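Local coordinates for putative acetyl/propionyl-CoA carboxylase, alpha subunit (Methylibium petroleiphilum, PDB 2O1Q), which is of uncertain function but, as a zinc-bound cupin of the ChrR-like family, is probably a metal-dependent oxidoreductase of the acetylacetone dioxygenase type, at residues Leu36-Glu41 and Ile134-Ala139; Asp76-Lys81 and Gly94-Asn99. All coordinates share one frame; numbering follows the deposited sequence.

Contact 1. Residues Leu36-Glu41 and Ile134-Ala139; sequences LHVSPE and IGWEDA
P40 lies over one face of the W136 indole. Its CA stands 3.8 Å from the centroid of the six-membered ring and 11° off the ring normal, a CH-pi contact of textbook form, while P40 CB reaches W136 CH2 at 3.6 Å. Proline suits the place because its rigid ring offers C-H groups to an aromatic face and its backbone nitrogen has no N-H that would need an acceptor. V38 meets the same ring obliquely: its CG2 comes to 3.7 Å from W136 CE3, and CG1 rests 3.5 Å from the backbone W136 O. The opposite face of the indole carries CB of E137, over its centre, so the ring is held between the loop at P40 and its own helix. With chi1 at 74°, CG of W136 sits between the backbone N and the carbonyl carbon, which turns the ring out from the first turn of the helix toward 36-41. Here the C-terminal helix 136-144 packs against V38 of cupin strand 32-39 and the loop at P40, and V38, W136 and A139 also touch W45 on the neighbouring strand 44-51. Were W136 an alanine, P40 would probably be left facing a gap, and N99 OD1 of the third subunit would lose its indole N-H. Farther out, G135 is the N-cap; its N gives a nearly straight bond (172°) to D138 OD2, 3.0 Å away, which probably steadies the first turn. On the side turned from the helix, S39 OG lies in the imidazole plane of H37, hydrogen-bonded to NE2 at 2.6 Å.

Contact 2. Residues Asp76-Lys81 and Gly94-Asn99; sequences DVRGGK and GYESAN
The guanidinium of R78 and the carboxylate of E96 meet edge to edge, their planes only 14° apart. R78 grips side-on with two nitrogens, one for each oxygen: NE gives its hydrogen to E96 OE1 at 2.8 Å, and NH2 to E96 OE2 at 2.5 Å with an angle of 170°. Both oxygens accept through their syn lone pairs, the pattern of a bidentate salt bridge, for which arginine is well shaped because NE and NH2 point the same way. Beside the pair, in the conformer given of two, V77 CG1 lies 3.9 Å from E96 OE1 and may supply an apolar flank. The chain reverses here in a type I' turn from V77 to G80, closed by G80 N to V77 O at 3.0 Å; the backbone angles of G79 and G80 call for glycine. Across from it, E96 ends strand 92-96, at the edge of the cupin sheet within this chain. The bend of E96 at chi2 (-63°) brings its carboxylate nearer to the turn. E96 OE1 is also hydrogen-bonded to H102 NE2, and H102 is a zinc ligand, so R78 stands behind E96 as a further shell of the metal site. A second carboxylate, D86, forms a salt bridge with R78 NH2.

How the contacts relate
The two contacts lie on opposite sides of the chain's centre, their own centres about 21 Å apart and their nearest atoms about 13 Å. Along the chain contact 2 is nested within contact 1: 36-41, 76-81, 94-99, then 134-139. One six-stranded antiparallel sheet joins them, with strand 32-39 near one border and strand 92-96 at the other border within this chain, where the sheet runs on into the fourth subunit. Contact 1 seats the C-terminal helix on that sheet, whereas contact 2 lies next to the zinc site. The tetramer brings their residues together: Y95 stacks on H37 of the fourth subunit, so residues of both segment pairs also take part in the subunit interfaces.

Contact 1. Residues Leu36-Glu41 and Ile134-Ala139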
ATOM      1  N   LEU A  36      12.157 -12.784  -6.092  1.00 16.18           N
ATOM      2  CA  LEU A  36      11.330 -12.766  -7.286  1.00 15.76           C
ATOM      3  C   LEU A  36      11.012 -11.348  -7.741  1.00 15.53           C
ATOM      4  O   LEU A  36      10.937 -11.061  -8.957  1.00 16.63           O
ATOM      5  CB  LEU A  36      10.055 -13.523  -7.028  1.00 14.46           C
ATOM      6  CG  LEU A  36      10.231 -15.024  -6.748  1.00 14.27           C
ATOM      7  CD1 LEU A  36       8.862 -15.616  -6.328  1.00 17.13           C
ATOM      8  CD2 LEU A  36      10.892 -15.764  -7.927  1.00 16.93           C
ATOM      9  N   HIS A  37      10.888 -10.434  -6.788  1.00 15.74           N
ATOM     10  CA  HIS A  37      10.466  -9.069  -7.132  1.00 16.54           C
ATOM     11  C   HIS A  37      10.767  -8.110  -6.001  1.00 15.88           C
ATOM     12  O   HIS A  37      10.607  -8.457  -4.808  1.00 15.90           O
ATOM     13  CB  HIS A  37       8.972  -9.020  -7.483  1.00 14.68           C
ATOM     14  CG  HIS A  37       8.428  -7.631  -7.643  1.00 15.87           C
ATOM     15  ND1 HIS A  37       8.536  -6.916  -8.811  1.00 16.52           N
ATOM     16  CD2 HIS A  37       7.771  -6.841  -6.775  1.00 19.68           C
ATOM     17  CE1 HIS A  37       8.013  -5.712  -8.630  1.00 18.64           C
ATOM     18  NE2 HIS A  37       7.514  -5.656  -7.408  1.00 19.41           N
ATOM     19  N   VAL A  38      11.134  -6.893  -6.336  1.00 14.76           N
ATOM     20  CA  VAL A  38      11.119  -5.783  -5.402  1.00 13.36           C
ATOM     21  C   VAL A  38      10.346  -4.611  -6.023  1.00 14.05           C
ATOM     22  O   VAL A  38      10.532  -4.360  -7.228  1.00 14.87           O
ATOM     23  CB  VAL A  38      12.525  -5.347  -4.921  1.00 13.07           C
ATOM     24  CG1 VAL A  38      13.266  -6.511  -4.216  1.00 14.68           C
ATOM     25  CG2 VAL A  38      13.335  -4.667  -6.063  1.00 15.44           C
ATOM     26  N   SER A  39       9.633  -3.859  -5.193  1.00 15.53           N
ATOM     27  CA  SER A  39       8.887  -2.675  -5.537  1.00 11.93           C
ATOM     28  C   SER A  39       9.527  -1.503  -4.799  1.00 14.58           C
ATOM     29  O   SER A  39       9.275  -1.316  -3.581  1.00 15.81           O
ATOM     30  CB  SER A  39       7.461  -2.793  -5.082  1.00 14.34           C
ATOM     31  OG  SER A  39       6.700  -3.584  -6.007  1.00 19.63           O
ATOM     32  N   PRO A  40      10.366  -0.737  -5.486  1.00 16.32           N
ATOM     33  CA  PRO A  40      11.067   0.357  -4.797  1.00 15.88           C
ATOM     34  C   PRO A  40      10.184   1.455  -4.248  1.00 15.82           C
ATOM     35  O   PRO A  40      10.594   2.198  -3.300  1.00 15.46           O
ATOM     36  CB  PRO A  40      11.984   0.939  -5.905  1.00 17.80           C
ATOM     37  CG  PRO A  40      12.071  -0.114  -6.931  1.00 19.39           C
ATOM     38  CD  PRO A  40      10.714  -0.766  -6.920  1.00 16.21           C
ATOM     39  N   GLU A  41       9.012   1.642  -4.855  1.00 16.16           N
ATOM     40  CA  GLU A  41       8.172   2.729  -4.401  1.00 15.96           C
ATOM     41  C   GLU A  41       7.482   2.415  -3.074  1.00 15.19           C
ATOM     42  O   GLU A  41       7.581   3.195  -2.131  1.00 14.99           O
ATOM     43  CB  GLU A  41       7.163   3.068  -5.459  1.00 16.57           C
ATOM     44  CG  GLU A  41       6.324   4.251  -5.139  1.00 14.95           C
ATOM     45  CD  GLU A  41       5.124   4.377  -6.035  1.00 15.47           C
ATOM     46  OE1 GLU A  41       5.282   4.865  -7.195  1.00 15.46           O
ATOM     47  OE2 GLU A  41       4.023   3.928  -5.635  1.00 16.61           O
ATOM     48  N   ILE A 134      15.520  -5.114   7.615  1.00 15.18           N
ATOM     49  CA  ILE A 134      15.861  -5.747   6.352  1.00 15.73           C
ATOM     50  C   ILE A 134      14.660  -5.701   5.422  1.00 16.98           C
ATOM     51  O   ILE A 134      13.655  -6.344   5.673  1.00 18.27           O
ATOM     52  CB  ILE A 134      16.315  -7.210   6.637  1.00 16.92           C
ATOM     53  CG1 ILE A 134      17.626  -7.218   7.435  1.00 17.88           C
ATOM     54  CG2 ILE A 134      16.372  -8.088   5.373  1.00 19.70           C
ATOM     55  CD1 ILE A 134      18.805  -6.807   6.656  1.00 19.46           C
ATOM     56  N   GLY A 135      14.784  -4.904   4.361  1.00 18.27           N
ATOM     57  CA  GLY A 135      13.712  -4.798   3.415  1.00 18.51           C
ATOM     58  C   GLY A 135      14.110  -4.956   1.990  1.00 16.19           C
ATOM     59  O   GLY A 135      15.141  -5.535   1.692  1.00 16.43           O
ATOM     60  N   TRP A 136      13.341  -4.341   1.098  1.00 15.28           N
ATOM     61  CA  TRP A 136      13.487  -4.602  -0.357  1.00 15.93           C
ATOM     62  C   TRP A 136      14.865  -4.377  -0.886  1.00 17.68           C
ATOM     63  O   TRP A 136      15.318  -5.131  -1.701  1.00 16.91           O
ATOM     64  CB  TRP A 136      12.469  -3.782  -1.203  1.00 16.94           C
ATOM     65  CG  TRP A 136      12.765  -2.364  -1.320  1.00 18.53           C
ATOM     66  CD1 TRP A 136      12.404  -1.399  -0.461  1.00 15.50           C
ATOM     67  CD2 TRP A 136      13.542  -1.737  -2.335  1.00 14.86           C
ATOM     68  NE1 TRP A 136      12.896  -0.193  -0.856  1.00 16.30           N
ATOM     69  CE2 TRP A 136      13.593  -0.371  -2.028  1.00 15.69           C
ATOM     70  CE3 TRP A 136      14.198  -2.196  -3.488  1.00 18.74           C
ATOM     71  CZ2 TRP A 136      14.255   0.528  -2.802  1.00 18.86           C
ATOM     72  CZ3 TRP A 136      14.876  -1.282  -4.261  1.00 19.05           C
ATOM     73  CH2 TRP A 136      14.882   0.062  -3.922  1.00 19.75           C
ATOM     74  N   GLU A 137      15.474  -3.293  -0.434  1.00 15.81           N
ATOM     75  CA  GLU A 137      16.778  -2.898  -0.873  1.00 16.52           C
ATOM     76  C   GLU A 137      17.856  -3.870  -0.373  1.00 17.33           C
ATOM     77  O   GLU A 137      18.826  -4.168  -1.085  1.00 18.30           O
ATOM     78  CB  GLU A 137      17.064  -1.447  -0.406  1.00 19.32           C
ATOM     79  CG  GLU A 137      18.277  -0.774  -1.006  1.00 24.84           C
ATOM     80  CD  GLU A 137      18.568   0.615  -0.374  1.00 25.55           C
ATOM     81  OE1 GLU A 137      18.587   0.722   0.885  1.00 35.23           O
ATOM     82  OE2 GLU A 137      18.820   1.578  -1.140  1.00 41.57           O
ATOM     83  N   ASP A 138      17.724  -4.269   0.883  1.00 14.67           N
ATOM     84  CA  ASP A 138      18.596  -5.266   1.463  1.00 14.33           C
ATOM     85  C   ASP A 138      18.449  -6.598   0.748  1.00 17.55           C
ATOM     86  O   ASP A 138      19.410  -7.262   0.410  1.00 17.33           O
ATOM     87  CB  ASP A 138      18.361  -5.397   2.960  1.00 13.31           C
ATOM     88  CG  ASP A 138      18.492  -4.082   3.650  1.00 19.11           C
ATOM     89  OD1 ASP A 138      19.634  -3.560   3.702  1.00 21.03           O
ATOM     90  OD2 ASP A 138      17.439  -3.553   4.041  1.00 22.61           O
ATOM     91  N   ALA A 139      17.214  -6.978   0.493  1.00 17.10           N
ATOM     92  CA  ALA A 139      16.946  -8.192  -0.245  1.00 17.92           C
ATOM     93  C   ALA A 139      17.544  -8.180  -1.624  1.00 17.19           C
ATOM     94  O   ALA A 139      18.161  -9.145  -2.011  1.00 16.99           O
ATOM     95  CB  ALA A 139      15.440  -8.468  -0.306  1.00 18.68           C
TER

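Contact 2. Residues Asp76-Lys81 and Gly94-Asn99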
ATOM      1  N   ASP A  76       5.878 -24.051  11.364  1.00 20.13           N
ATOM      2  CA  ASP A  76       5.386 -23.465  12.571  1.00 19.54           C
ATOM      3  C   ASP A  76       5.667 -21.944  12.648  1.00 21.16           C
ATOM      4  O   ASP A  76       6.801 -21.504  12.614  1.00 21.86           O
ATOM      5  CB  ASP A  76       6.007 -24.184  13.770  1.00 21.85           C
ATOM      6  CG  ASP A  76       5.276 -25.467  14.150  1.00 27.10           C
ATOM      7  OD1 ASP A  76       4.168 -25.747  13.613  1.00 27.89           O
ATOM      8  OD2 ASP A  76       5.828 -26.196  15.004  1.00 40.41           O
ATOM      9  N   VAL A  77       4.589 -21.173  12.747  0.50 21.33           N
ATOM     10  CA  VAL A  77       4.608 -19.708  12.856  0.50 20.03           C
ATOM     11  C   VAL A  77       3.979 -19.297  14.192  0.50 22.29           C
ATOM     12  O   VAL A  77       3.029 -19.911  14.664  0.50 23.65           O
ATOM     13  CB  VAL A  77       3.850 -19.030  11.687  0.50 24.42           C
ATOM     14  CG1 VAL A  77       4.384 -17.611  11.470  0.50 25.86           C
ATOM     15  CG2 VAL A  77       3.942 -19.859  10.392  0.50 20.63           C
ATOM     16  N   ARG A  78       4.526 -18.248  14.791  1.00 22.33           N
ATOM     17  CA  ARG A  78       4.081 -17.761  16.092  1.00 23.42           C
ATOM     18  C   ARG A  78       3.993 -18.866  17.143  1.00 22.63           C
ATOM     19  O   ARG A  78       3.083 -18.849  18.001  1.00 19.51           O
ATOM     20  CB  ARG A  78       2.767 -16.974  15.946  1.00 21.93           C
ATOM     21  CG  ARG A  78       2.975 -15.645  15.265  1.00 24.89           C
ATOM     22  CD  ARG A  78       1.694 -14.918  14.845  1.00 25.81           C
ATOM     23  NE  ARG A  78       1.131 -15.571  13.643  1.00 24.81           N
ATOM     24  CZ  ARG A  78       0.093 -16.389  13.636  1.00 25.23           C
ATOM     25  NH1 ARG A  78      -0.538 -16.711  14.746  1.00 23.68           N
ATOM     26  NH2 ARG A  78      -0.307 -16.920  12.504  1.00 24.52           N
ATOM     27  N   GLY A  79       4.925 -19.830  17.095  1.00 20.61           N
ATOM     28  CA  GLY A  79       4.901 -20.969  18.008  1.00 23.20           C
ATOM     29  C   GLY A  79       4.239 -22.270  17.547  1.00 22.78           C
ATOM     30  O   GLY A  79       4.496 -23.338  18.110  1.00 21.94           O
ATOM     31  N   GLY A  80       3.456 -22.227  16.482  1.00 21.06           N
ATOM     32  CA  GLY A  80       2.789 -23.406  16.018  1.00 21.32           C
ATOM     33  C   GLY A  80       1.436 -23.473  16.656  1.00 25.26           C
ATOM     34  O   GLY A  80       1.158 -22.777  17.641  1.00 23.71           O
ATOM     35  N   LYS A  81       0.581 -24.294  16.071  1.00 22.58           N
ATOM     36  CA  LYS A  81      -0.802 -24.407  16.515  1.00 25.10           C
ATOM     37  C   LYS A  81      -0.897 -24.750  18.001  1.00 27.23           C
ATOM     38  O   LYS A  81      -1.674 -24.132  18.726  1.00 29.16           O
ATOM     39  CB  LYS A  81      -1.547 -25.462  15.693  1.00 27.88           C
ATOM     40  N   GLY A  94      -1.248 -18.047   4.693  1.00 16.21           N
ATOM     41  CA  GLY A  94      -1.245 -17.264   5.900  1.00 15.99           C
ATOM     42  C   GLY A  94      -1.178 -15.786   5.642  1.00 17.30           C
ATOM     43  O   GLY A  94      -0.487 -15.364   4.703  1.00 15.59           O
ATOM     44  N   TYR A  95      -1.825 -15.027   6.497  1.00 17.36           N
ATOM     45  CA  TYR A  95      -1.741 -13.567   6.501  1.00 15.43           C
ATOM     46  C   TYR A  95      -1.079 -13.223   7.808  1.00 17.51           C
ATOM     47  O   TYR A  95      -1.661 -13.516   8.878  1.00 16.29           O
ATOM     48  CB  TYR A  95      -3.137 -12.974   6.474  1.00 14.22           C
ATOM     49  CG  TYR A  95      -3.174 -11.463   6.472  1.00 16.46           C
ATOM     50  CD1 TYR A  95      -2.804 -10.729   5.350  1.00 14.89           C
ATOM     51  CD2 TYR A  95      -3.514 -10.767   7.616  1.00 20.42           C
ATOM     52  CE1 TYR A  95      -2.792  -9.339   5.360  1.00 18.74           C
ATOM     53  CE2 TYR A  95      -3.568  -9.396   7.621  1.00 18.56           C
ATOM     54  CZ  TYR A  95      -3.161  -8.685   6.498  1.00 19.02           C
ATOM     55  OH  TYR A  95      -3.248  -7.292   6.487  1.00 17.38           O
ATOM     56  N   GLU A  96       0.122 -12.652   7.715  1.00 17.62           N
ATOM     57  CA  GLU A  96       0.890 -12.229   8.886  1.00 19.22           C
ATOM     58  C   GLU A  96       0.798 -10.710   8.929  1.00 16.61           C
ATOM     59  O   GLU A  96       1.366 -10.040   8.098  1.00 17.39           O
ATOM     60  CB  GLU A  96       2.304 -12.815   8.824  1.00 19.56           C
ATOM     61  CG  GLU A  96       2.293 -14.440   8.907  1.00 19.87           C
ATOM     62  CD  GLU A  96       1.728 -15.081  10.240  1.00 18.01           C
ATOM     63  OE1 GLU A  96       2.144 -14.465  11.274  1.00 20.67           O
ATOM     64  OE2 GLU A  96       0.875 -16.121  10.396  1.00 20.12           O
ATOM     65  N   SER A  97      -0.005 -10.178   9.862  1.00 18.30           N
ATOM     66  CA  SER A  97      -0.367  -8.754   9.886  1.00 15.42           C
ATOM     67  C   SER A  97       0.804  -7.872  10.297  1.00 15.74           C
ATOM     68  O   SER A  97       1.829  -8.335  10.850  1.00 18.71           O
ATOM     69  CB  SER A  97      -1.524  -8.557  10.829  1.00 18.74           C
ATOM     70  OG  SER A  97      -1.344  -9.271  12.049  1.00 23.95           O
ATOM     71  N   ALA A  98       0.676  -6.619   9.928  1.00 16.91           N
ATOM     72  CA  ALA A  98       1.599  -5.632  10.461  1.00 14.60           C
ATOM     73  C   ALA A  98       1.740  -5.817  11.988  1.00 15.82           C
ATOM     74  O   ALA A  98       0.767  -5.932  12.749  1.00 17.16           O
ATOM     75  CB  ALA A  98       1.090  -4.227  10.173  1.00 16.73           C
ATOM     76  N   ASN A  99       2.988  -5.774  12.425  1.00 18.59           N
ATOM     77  CA  ASN A  99       3.401  -5.942  13.818  1.00 19.77           C
ATOM     78  C   ASN A  99       3.551  -7.385  14.249  1.00 17.23           C
ATOM     79  O   ASN A  99       3.893  -7.643  15.416  1.00 22.44           O
ATOM     80  CB  ASN A  99       2.528  -5.169  14.834  1.00 22.10           C
ATOM     81  CG  ASN A  99       2.563  -3.691  14.606  1.00 26.24           C
ATOM     82  OD1 ASN A  99       3.313  -3.182  13.781  1.00 28.90           O
ATOM     83  ND2 ASN A  99       1.756  -2.984  15.340  1.00 28.20           N
TER